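Local coordinates for protein lovastatin nonaketide synthase mokA (Monascus pilosus, PDB 6AD3) that builds the nonaketide of monacolin K (lovastatin) from malonyl-CoA as an iterative type I polyketide synthase, this piece being its condensation domain, at residues 121-126 with 155-160. The protein carries 1 engineered substitution. Sequence-based numbering, arbitrary orientation.
Sequences AVLRRH and NKVQVI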
# COMPACT_ATOMS: atom_id res chain seq x y z
N ALA A 121 -16.39 10.60 -16.81
CA ALA A 121 -15.35 11.29 -17.56
C ALA A 121 -13.97 10.87 -17.10
O ALA A 121 -13.08 10.68 -17.94
CB ALA A 121 -15.51 12.81 -17.45
N VAL A 122 -13.83 10.54 -15.81
CA VAL A 122 -12.58 9.99 -15.28
C VAL A 122 -12.34 8.62 -15.89
O VAL A 122 -11.22 8.35 -16.38
CB VAL A 122 -12.58 9.88 -13.74
CG1 VAL A 122 -11.35 9.17 -13.25
CG2 VAL A 122 -12.69 11.25 -13.09
N LEU A 123 -13.39 7.80 -15.97
CA LEU A 123 -13.29 6.49 -16.60
C LEU A 123 -12.85 6.58 -18.08
O LEU A 123 -12.06 5.78 -18.54
CB LEU A 123 -14.60 5.73 -16.47
CG LEU A 123 -15.02 5.26 -15.08
CD1 LEU A 123 -16.33 4.49 -15.18
CD2 LEU A 123 -13.98 4.38 -14.40
N ARG A 124 -13.44 7.51 -18.82
CA ARG A 124 -13.09 7.73 -20.21
C ARG A 124 -11.68 8.27 -20.42
O ARG A 124 -11.00 7.87 -21.39
CB ARG A 124 -14.08 8.71 -20.82
CG ARG A 124 -13.73 9.18 -22.20
CD ARG A 124 -14.97 9.79 -22.86
NE ARG A 124 -15.69 10.69 -21.94
CZ ARG A 124 -16.83 10.39 -21.29
NH1 ARG A 124 -17.44 9.21 -21.45
NH2 ARG A 124 -17.35 11.29 -20.47
N ARG A 125 -11.23 9.17 -19.54
CA ARG A 125 -9.91 9.81 -19.69
C ARG A 125 -8.76 8.85 -19.68
O ARG A 125 -7.72 9.10 -20.33
CB ARG A 125 -9.69 10.87 -18.57
CG ARG A 125 -10.17 12.26 -18.98
CD ARG A 125 -10.28 13.18 -17.78
NE ARG A 125 -8.99 13.35 -17.12
CZ ARG A 125 -8.00 14.10 -17.59
NH1 ARG A 125 -8.18 14.86 -18.69
NH2 ARG A 125 -6.92 14.22 -16.89
N HIS A 126 -8.84 7.85 -18.80
CA HIS A 126 -7.69 7.02 -18.47
C HIS A 126 -7.83 5.62 -19.05
O HIS A 126 -8.71 4.85 -18.66
CB HIS A 126 -7.52 6.95 -16.95
CG HIS A 126 -7.21 8.27 -16.34
ND1 HIS A 126 -8.18 9.12 -15.86
CD2 HIS A 126 -6.07 8.99 -16.38
CE1 HIS A 126 -7.61 10.25 -15.48
NE2 HIS A 126 -6.33 10.18 -15.75
N ASN A 155 -16.29 -0.28 -16.98
CA ASN A 155 -16.64 -0.02 -15.63
C ASN A 155 -17.84 0.88 -15.54
O ASN A 155 -18.20 1.56 -16.53
CB ASN A 155 -15.43 0.59 -14.88
CG ASN A 155 -14.36 -0.46 -14.56
OD1 ASN A 155 -14.67 -1.54 -14.08
ND2 ASN A 155 -13.12 -0.19 -14.97
N LYS A 156 -18.52 0.85 -14.38
CA LYS A 156 -19.77 1.60 -14.18
C LYS A 156 -19.70 2.43 -12.92
O LYS A 156 -18.92 2.13 -11.98
CB LYS A 156 -20.99 0.67 -14.08
CG LYS A 156 -21.06 -0.40 -15.13
CD LYS A 156 -21.43 0.19 -16.47
CE LYS A 156 -21.85 -0.92 -17.42
NZ LYS A 156 -22.10 -0.38 -18.77
N VAL A 157 -20.49 3.48 -12.92
CA VAL A 157 -20.67 4.35 -11.76
C VAL A 157 -22.05 4.12 -11.19
O VAL A 157 -23.04 4.12 -11.94
CB VAL A 157 -20.52 5.82 -12.15
CG1 VAL A 157 -20.71 6.73 -10.95
CG2 VAL A 157 -19.17 6.04 -12.81
N GLN A 158 -22.15 4.04 -9.86
CA GLN A 158 -23.44 3.85 -9.23
C GLN A 158 -23.68 4.84 -8.15
O GLN A 158 -22.77 5.16 -7.36
CB GLN A 158 -23.54 2.46 -8.64
CG GLN A 158 -23.47 1.38 -9.70
CD GLN A 158 -23.10 0.06 -9.13
OE1 GLN A 158 -23.98 -0.76 -8.85
NE2 GLN A 158 -21.82 -0.13 -8.86
N VAL A 159 -24.91 5.35 -8.09
CA VAL A 159 -25.30 6.22 -7.01
C VAL A 159 -26.48 5.57 -6.35
O VAL A 159 -27.53 5.35 -7.01
CB VAL A 159 -25.65 7.66 -7.50
CG1 VAL A 159 -26.01 8.56 -6.33
CG2 VAL A 159 -24.48 8.25 -8.29
N ILE A 160 -26.28 5.09 -5.11
CA ILE A 160 -27.20 4.09 -4.51
C ILE A 160 -27.83 4.59 -3.21
O ILE A 160 -27.15 4.91 -2.25
CB ILE A 160 -26.49 2.74 -4.26
CG1 ILE A 160 -25.98 2.15 -5.56
CG2 ILE A 160 -27.43 1.75 -3.55
CD1 ILE A 160 -25.22 0.85 -5.36
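The amide oxygen OD1 of buried Asn-155 accepts hydrogen bonds from the backbone N of both Thr-187 and Leu-188, while its ND2 donates to Phe-129 O; across the contact, the CB of the same residue meets Leu-123 CD1 at 4.0 Å. In this condensation-domain fold, helix 112-125 packs against a mixed sheet at one of its edge strands, 157-161, which runs parallel to strand 188-195. Asparagine suits the approach to that strand, since one short side chain offers both acceptor and donor, and the three bonds fix how its amide is turned. Leu-123 is the helix's contribution, a branched apolar chain suited to burial between helix and sheet. With CG anti to the carbonyl carbon (chi1 -69°), it extends toward Asn-155 and crosses that side chain at about a right angle. Its branched end spreads over the extended backbone leading into the strand: CD2 lies 4.1 Å from Asn-155 CB, and CD1 reaches Asn-155 O at 3.7 Å, a van der Waals contact. Leu-188 and Leu-190 also touch Leu-123, continuing the apolar surface onto the next strand. Val-157, beta-branched and well suited to an extended backbone, packs on Ser-116, Leu-119 and Arg-120 of the helix, and its CG2 methyl stands 4.0 Å from Leu-123 CD1.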